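Local coordinates for putative NADH dehydrogenase/NAD(P)H nitroreductase (Bacteroides thetaiotaomicron VPI-5482, PDB 3KWK), which binds flavin mononucleotide and probably acts as a flavin-dependent oxidoreductase of the nitroreductase type, at residues Y96-C101 against A123-E128; F17-V22 against N107-A112. All coordinates share one frame; numbering follows the deposited sequence. Where two conformers were deposited one is given.

Contact 1: Y96-C101 against A123-E128; sequences YWYLDC and AAYPYE. With FMN (flavin mononucleotide), chain B; FMN (flavin mononucleotide), chain C.
Trp97 turns the edge of its six-membered ring toward the face of Tyr125 in a T-shaped stack, with centroids 5.4 Å apart and planes at 82°. The corner CH2 of the indole does the touching, 3.9 Å from Tyr125 CD2 and close to CG as well. It gets there because chi1 of 69° sets the indole between the backbone N and the carbonyl carbon, so that the ring swings toward the loop. A large flat side chain suits this place: Trp97 also packs on Leu145 and Leu147 of strand 144-153.

The second aromatic pair is looser. Tyr98 and Tyr125 have planes only 16° from parallel, but the offset is so large that little of one ring lies over the other; Tyr125 OH lies over one face of Tyr98, 4.4 Å from CD2. Pro126, which follows a cis peptide bond, lays CB over the centre of the Tyr125 ring.

Trp97, Tyr98 and Tyr125 together form an aromatic cluster joining the start of helix 97-114 to the loop that leads from strand 118-123 into helix 128-138, in a flavoprotein dimer of the nitroreductase family. Tyrosine serves here because its ring packs within the chain while its hydroxyl reaches the other subunit: Tyr98 OH and Tyr125 OH are hydrogen-bonded to Tyr125 and Tyr98 of the second subunit.

Ala123 N donates a hydrogen bond to O4 of FMN (chain B) at 3.1 Å. Separately, Asp100 OD1 lies against the dimethylbenzene edge of FMN (chain C), 3.3 Å from C8M, and Asp100 is itself held by hydrogen bonds from Ser47 OG and Gly48 N.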
# COMPACT_ATOMS: atom_id res chain seq x y z
N TYR A 96 4.13 0.29 13.41
CA TYR A 96 3.68 0.65 12.07
C TYR A 96 3.27 -0.58 11.28
O TYR A 96 3.00 -0.46 10.11
CB TYR A 96 4.80 1.33 11.29
CG TYR A 96 5.45 2.55 11.89
CD1 TYR A 96 4.81 3.77 11.88
CD2 TYR A 96 6.74 2.49 12.35
CE1 TYR A 96 5.43 4.88 12.39
CE2 TYR A 96 7.39 3.61 12.83
CZ TYR A 96 6.75 4.79 12.83
OH TYR A 96 7.45 5.89 13.30
N TRP A 97 3.22 -1.76 11.91
CA TRP A 97 3.13 -3.00 11.17
C TRP A 97 2.01 -2.99 10.16
O TRP A 97 2.17 -3.49 9.09
CB TRP A 97 3.05 -4.24 12.09
CG TRP A 97 1.77 -4.35 12.85
CD1 TRP A 97 1.50 -3.86 14.10
CD2 TRP A 97 0.59 -5.03 12.42
NE1 TRP A 97 0.21 -4.15 14.47
CE2 TRP A 97 -0.39 -4.85 13.44
CE3 TRP A 97 0.24 -5.70 11.27
CZ2 TRP A 97 -1.68 -5.34 13.30
CZ3 TRP A 97 -1.06 -6.23 11.16
CH2 TRP A 97 -1.98 -6.05 12.18
N TYR A 98 0.82 -2.50 10.56
CA TYR A 98 -0.38 -2.59 9.70
C TYR A 98 -0.32 -1.60 8.53
O TYR A 98 -0.99 -1.77 7.54
CB TYR A 98 -1.66 -2.41 10.51
CG TYR A 98 -1.70 -1.24 11.45
CD1 TYR A 98 -1.19 -1.34 12.73
CD2 TYR A 98 -2.26 -0.04 11.09
CE1 TYR A 98 -1.21 -0.25 13.63
CE2 TYR A 98 -2.32 1.05 11.97
CZ TYR A 98 -1.77 0.93 13.23
OH TYR A 98 -1.84 1.99 14.11
N LEU A 99 0.50 -0.58 8.65
CA LEU A 99 0.76 0.37 7.55
C LEU A 99 1.76 -0.24 6.58
O LEU A 99 1.49 -0.35 5.39
CB LEU A 99 1.23 1.73 8.11
CG LEU A 99 0.38 2.36 9.26
CD1 LEU A 99 1.08 3.65 9.79
CD2 LEU A 99 -1.06 2.63 8.75
N ASP A 100 2.95 -0.63 7.06
CA ASP A 100 3.92 -1.34 6.27
C ASP A 100 3.26 -2.51 5.53
O ASP A 100 3.48 -2.72 4.34
CB ASP A 100 5.04 -1.96 7.11
CG ASP A 100 5.91 -0.95 7.86
OD1 ASP A 100 5.65 0.29 7.85
OD2 ASP A 100 6.91 -1.47 8.43
N CYS A 101 2.49 -3.32 6.27
CA CYS A 101 1.91 -4.53 5.67
C CYS A 101 0.83 -4.18 4.65
O CYS A 101 0.56 -4.99 3.73
CB CYS A 101 1.33 -5.44 6.74
SG CYS A 101 2.60 -6.23 7.74
N ALA A 123 -10.03 -8.72 4.50
CA ALA A 123 -9.56 -8.26 5.81
C ALA A 123 -9.53 -9.37 6.81
O ALA A 123 -10.49 -10.13 6.92
CB ALA A 123 -10.50 -7.14 6.35
N ALA A 124 -8.45 -9.44 7.58
CA ALA A 124 -8.43 -10.16 8.86
C ALA A 124 -8.50 -9.03 9.91
O ALA A 124 -9.61 -8.63 10.32
CB ALA A 124 -7.15 -11.09 8.98
N TYR A 125 -7.37 -8.42 10.27
CA TYR A 125 -7.37 -7.09 10.90
C TYR A 125 -8.32 -6.15 10.12
O TYR A 125 -8.30 -6.15 8.88
CB TYR A 125 -5.96 -6.53 10.93
CG TYR A 125 -5.85 -5.15 11.57
CD1 TYR A 125 -6.09 -4.02 10.82
CD2 TYR A 125 -5.62 -5.00 12.94
CE1 TYR A 125 -6.12 -2.77 11.41
CE2 TYR A 125 -5.60 -3.78 13.52
CZ TYR A 125 -5.84 -2.65 12.77
OH TYR A 125 -5.86 -1.39 13.33
N PRO A 126 -9.12 -5.33 10.82
CA PRO A 126 -9.17 -5.08 12.24
C PRO A 126 -10.15 -5.96 13.06
O PRO A 126 -10.45 -5.63 14.21
CB PRO A 126 -9.65 -3.64 12.29
CG PRO A 126 -10.63 -3.53 11.17
CD PRO A 126 -9.96 -4.36 10.08
N TYR A 127 -10.58 -7.06 12.49
CA TYR A 127 -11.59 -7.87 13.12
C TYR A 127 -10.96 -8.94 13.95
O TYR A 127 -10.31 -9.86 13.42
CB TYR A 127 -12.52 -8.46 12.06
CG TYR A 127 -13.22 -7.47 11.20
CD1 TYR A 127 -14.41 -6.91 11.59
CD2 TYR A 127 -12.72 -7.11 9.97
CE1 TYR A 127 -15.07 -6.00 10.82
CE2 TYR A 127 -13.37 -6.21 9.17
CZ TYR A 127 -14.57 -5.68 9.60
OH TYR A 127 -15.28 -4.83 8.79
N GLU A 128 -11.10 -8.84 15.28
CA GLU A 128 -10.38 -9.77 16.15
C GLU A 128 -10.76 -11.22 15.92
O GLU A 128 -9.90 -12.11 16.00
CB GLU A 128 -10.53 -9.33 17.63
CG GLU A 128 -9.79 -8.00 17.87
CD GLU A 128 -9.37 -7.74 19.30
OE1 GLU A 128 -10.22 -7.94 20.20
OE2 GLU A 128 -8.22 -7.28 19.49
N1 FMN B . -12.88 -7.78 -0.51
C2 FMN B . -13.48 -8.94 -0.11
O2 FMN B . -14.02 -9.67 -0.96
N3 FMN B . -13.50 -9.29 1.23
C4 FMN B . -12.93 -8.50 2.21
O4 FMN B . -12.96 -8.87 3.43
C4A FMN B . -12.33 -7.32 1.79
N5 FMN B . -11.76 -6.46 2.72
C5A FMN B . -11.00 -5.40 2.30
C6 FMN B . -10.30 -4.64 3.26
C7 FMN B . -9.49 -3.60 2.83
C7M FMN B . -8.69 -2.75 3.83
C8 FMN B . -9.37 -3.29 1.49
C8M FMN B . -8.46 -2.15 1.09
C9 FMN B . -10.07 -4.02 0.55
C9A FMN B . -10.89 -5.09 0.95
N10 FMN B . -11.64 -5.83 0.03
C10 FMN B . -12.29 -6.96 0.44
C1' FMN B . -11.57 -5.50 -1.41
C2' FMN B . -12.44 -4.29 -1.73
O2' FMN B . -13.83 -4.63 -1.68
C3' FMN B . -12.06 -3.66 -3.09
O3' FMN B . -10.73 -3.14 -3.05
C4' FMN B . -13.01 -2.50 -3.50
O4' FMN B . -14.32 -3.03 -3.75
C5' FMN B . -12.51 -1.71 -4.71
O5' FMN B . -12.44 -2.64 -5.78
P FMN B . -11.05 -2.91 -6.58
O1P FMN B . -10.06 -3.56 -5.59
O2P FMN B . -11.55 -3.89 -7.66
O3P FMN B . -10.51 -1.61 -7.14
N1 FMN C . 10.89 8.30 6.28
C2 FMN C . 11.17 9.54 6.78
O2 FMN C . 12.15 10.15 6.34
N3 FMN C . 10.38 10.09 7.77
C4 FMN C . 9.29 9.44 8.31
O4 FMN C . 8.59 10.00 9.21
C4A FMN C . 9.01 8.17 7.80
N5 FMN C . 7.94 7.44 8.30
C5A FMN C . 7.54 6.29 7.68
C6 FMN C . 6.36 5.66 8.11
C7 FMN C . 5.93 4.52 7.44
C7M FMN C . 4.65 3.79 7.86
C8 FMN C . 6.64 3.99 6.38
C8M FMN C . 6.11 2.75 5.70
C9 FMN C . 7.81 4.61 5.97
C9A FMN C . 8.27 5.76 6.62
N10 FMN C . 9.46 6.39 6.25
C10 FMN C . 9.78 7.60 6.78
C1' FMN C . 10.28 5.83 5.14
C2' FMN C . 11.10 4.63 5.62
O2' FMN C . 12.17 5.05 6.47
C3' FMN C . 11.60 3.78 4.44
O3' FMN C . 10.49 3.21 3.74
C4' FMN C . 12.53 2.62 4.89
O4' FMN C . 13.74 3.18 5.41
C5' FMN C . 12.83 1.62 3.77
O5' FMN C . 13.49 2.37 2.75
P FMN C . 12.90 2.43 1.24
O1P FMN C . 11.55 3.17 1.29
O2P FMN C . 14.01 3.25 0.55
O3P FMN C . 12.74 1.03 0.68

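Contact 2: F17-V22 against N107-A112; sequences FERKSV and NILLAA. With FMN (flavin mononucleotide), chain B.
Arg19 lays its aliphatic part across Leu109 and Leu110 of helix 97-114 and turns its guanidinium to the phosphate of FMN (chain B). With CG anti to the backbone N (chi1 180°), the chain sets out toward the helix; bends at chi2 and chi3 then carry the charged end round to the flavin. On the way, CD meets Leu109 CB at 3.9 Å, the two side chains crossing at a slant. Leu110 lies nearly at right angles to the arginine and brings its CD2 branch to 4.1 Å from Arg19 CB. Leucines suit these positions because their side chains give CB and CD of the arginine a buried apolar surface.

The guanidinium presents its edge to the phosphate, whose phosphorus lies in its plane. NH1 donates to O1P at 2.8 Å and NH2 to O3P at 2.9 Å, a two-pronged grip on two different oxygens. Ser21 adds a nearly straight bond from its backbone N to O2P, 2.7 Å long, and its OG donates to O1P at 2.6 Å; a small hydroxyl side chain fits close to the phosphate. Arg19 NH2 also binds Ser44 O of the second subunit.

All three terminal phosphate oxygens are thus engaged by this short segment, and O1P takes two of its donors. With Lys164 close to Arg19, the pocket probably stabilises the anionic phosphate by gathered positive charge as well as by hydrogen bonds.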
# COMPACT_ATOMS: atom_id res chain seq x y z
N PHE A 17 -3.44 1.23 -12.67
CA PHE A 17 -4.79 1.56 -13.13
C PHE A 17 -5.64 0.32 -13.48
O PHE A 17 -6.86 0.36 -13.34
CB PHE A 17 -4.75 2.50 -14.33
CG PHE A 17 -4.04 3.83 -14.08
CD1 PHE A 17 -4.01 4.42 -12.84
CD2 PHE A 17 -3.39 4.46 -15.12
CE1 PHE A 17 -3.33 5.66 -12.66
CE2 PHE A 17 -2.74 5.67 -14.95
CZ PHE A 17 -2.70 6.25 -13.68
N GLU A 18 -4.98 -0.77 -13.85
CA GLU A 18 -5.64 -1.98 -14.32
C GLU A 18 -6.03 -2.92 -13.18
O GLU A 18 -6.97 -3.71 -13.29
CB GLU A 18 -4.71 -2.73 -15.27
CG GLU A 18 -5.25 -4.04 -15.81
CD GLU A 18 -6.58 -3.92 -16.56
OE1 GLU A 18 -6.82 -2.87 -17.21
OE2 GLU A 18 -7.35 -4.91 -16.49
N ARG A 19 -5.31 -2.82 -12.07
CA ARG A 19 -5.55 -3.73 -10.97
C ARG A 19 -7.02 -3.66 -10.51
O ARG A 19 -7.62 -2.58 -10.41
CB ARG A 19 -4.63 -3.39 -9.78
CG ARG A 19 -4.77 -4.25 -8.55
CD ARG A 19 -4.60 -3.52 -7.20
NE ARG A 19 -5.56 -2.42 -7.11
CZ ARG A 19 -6.86 -2.56 -6.84
NH1 ARG A 19 -7.37 -3.74 -6.47
NH2 ARG A 19 -7.65 -1.49 -6.89
N LYS A 20 -7.58 -4.83 -10.24
CA LYS A 20 -8.90 -4.92 -9.61
C LYS A 20 -9.00 -6.13 -8.73
O LYS A 20 -8.16 -7.04 -8.85
CB LYS A 20 -10.04 -4.89 -10.65
CG LYS A 20 -10.41 -6.22 -11.34
CD LYS A 20 -9.28 -6.76 -12.18
CE LYS A 20 -9.05 -6.06 -13.51
NZ LYS A 20 -7.78 -6.47 -14.23
N SER A 21 -10.00 -6.14 -7.86
CA SER A 21 -10.24 -7.27 -6.97
C SER A 21 -10.86 -8.40 -7.80
O SER A 21 -11.88 -8.21 -8.49
CB SER A 21 -11.16 -6.89 -5.83
OG SER A 21 -10.49 -6.04 -4.87
N VAL A 22 -10.24 -9.58 -7.79
CA VAL A 22 -10.79 -10.74 -8.50
C VAL A 22 -11.12 -11.81 -7.43
O VAL A 22 -10.25 -12.17 -6.61
CB VAL A 22 -9.76 -11.30 -9.48
CG1 VAL A 22 -10.20 -12.61 -10.09
CG2 VAL A 22 -9.38 -10.23 -10.60
N ASN A 107 1.61 -4.06 -3.00
CA ASN A 107 2.62 -4.60 -3.94
C ASN A 107 2.27 -6.01 -4.42
O ASN A 107 2.47 -6.33 -5.59
CB ASN A 107 3.99 -4.62 -3.30
CG ASN A 107 4.67 -3.27 -3.35
OD1 ASN A 107 4.16 -2.30 -3.93
ND2 ASN A 107 5.88 -3.22 -2.75
N ILE A 108 1.77 -6.85 -3.53
CA ILE A 108 1.38 -8.21 -3.91
C ILE A 108 0.25 -8.16 -4.91
O ILE A 108 0.24 -8.90 -5.93
CB ILE A 108 0.99 -9.06 -2.67
CG1 ILE A 108 2.28 -9.33 -1.83
CG2 ILE A 108 0.25 -10.38 -3.09
CD1 ILE A 108 2.09 -9.93 -0.47
N LEU A 109 -0.75 -7.32 -4.63
CA LEU A 109 -1.89 -7.20 -5.59
C LEU A 109 -1.45 -6.69 -6.96
O LEU A 109 -1.87 -7.22 -7.99
CB LEU A 109 -2.94 -6.26 -5.02
CG LEU A 109 -3.63 -6.65 -3.69
CD1 LEU A 109 -4.64 -5.52 -3.23
CD2 LEU A 109 -4.33 -8.02 -3.79
N LEU A 110 -0.53 -5.74 -6.97
CA LEU A 110 -0.01 -5.17 -8.20
C LEU A 110 0.81 -6.22 -8.96
O LEU A 110 0.66 -6.41 -10.19
CB LEU A 110 0.77 -3.90 -7.94
CG LEU A 110 -0.02 -2.70 -7.51
CD1 LEU A 110 0.95 -1.55 -7.12
CD2 LEU A 110 -0.91 -2.26 -8.61
N ALA A 111 1.63 -6.98 -8.23
CA ALA A 111 2.42 -8.04 -8.81
C ALA A 111 1.53 -9.09 -9.47
O ALA A 111 1.77 -9.50 -10.62
CB ALA A 111 3.34 -8.69 -7.69
N ALA A 112 0.50 -9.52 -8.75
CA ALA A 112 -0.48 -10.48 -9.29
C ALA A 112 -1.06 -9.98 -10.62
O ALA A 112 -1.03 -10.70 -11.62
CB ALA A 112 -1.57 -10.77 -8.24
N1 FMN B . -12.88 -7.78 -0.51
C2 FMN B . -13.48 -8.94 -0.11
O2 FMN B . -14.02 -9.67 -0.96
N3 FMN B . -13.50 -9.29 1.23
C4 FMN B . -12.93 -8.50 2.21
O4 FMN B . -12.96 -8.87 3.43
C4A FMN B . -12.33 -7.32 1.79
N5 FMN B . -11.76 -6.46 2.72
C5A FMN B . -11.00 -5.40 2.30
C6 FMN B . -10.30 -4.64 3.26
C7 FMN B . -9.49 -3.60 2.83
C7M FMN B . -8.69 -2.75 3.83
C8 FMN B . -9.37 -3.29 1.49
C8M FMN B . -8.46 -2.15 1.09
C9 FMN B . -10.07 -4.02 0.55
C9A FMN B . -10.89 -5.09 0.95
N10 FMN B . -11.64 -5.83 0.03
C10 FMN B . -12.29 -6.96 0.44
C1' FMN B . -11.57 -5.50 -1.41
C2' FMN B . -12.44 -4.29 -1.73
O2' FMN B . -13.83 -4.63 -1.68
C3' FMN B . -12.06 -3.66 -3.09
O3' FMN B . -10.73 -3.14 -3.05
C4' FMN B . -13.01 -2.50 -3.50
O4' FMN B . -14.32 -3.03 -3.75
C5' FMN B . -12.51 -1.71 -4.71
O5' FMN B . -12.44 -2.64 -5.78
P FMN B . -11.05 -2.91 -6.58
O1P FMN B . -10.06 -3.56 -5.59
O2P FMN B . -11.55 -3.89 -7.66
O3P FMN B . -10.51 -1.61 -7.14

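In the fold
Helix 97-114 is common to both contacts: contact 1 uses its beginning and contact 2 a part nearer its end. Their centres lie 19 Å apart on opposite sides of the chain's centre, and their nearest atoms, about 7 Å apart, do not touch. Along the chain the segments alternate, 17-22, 96-101, 107-112, 123-128: the beginning of the helix meets the later loop 123-128, after strand 118-123, and its later part reaches back to 17-22. Both contacts touch the second subunit and FMN (chain B), contact 1 at the isoalloxazine ring, contact 2 at the phosphate; contact 1 also approaches FMN (chain C). The helix thus packs against segments that hold the flavin at both ends and lies close to the subunit interface.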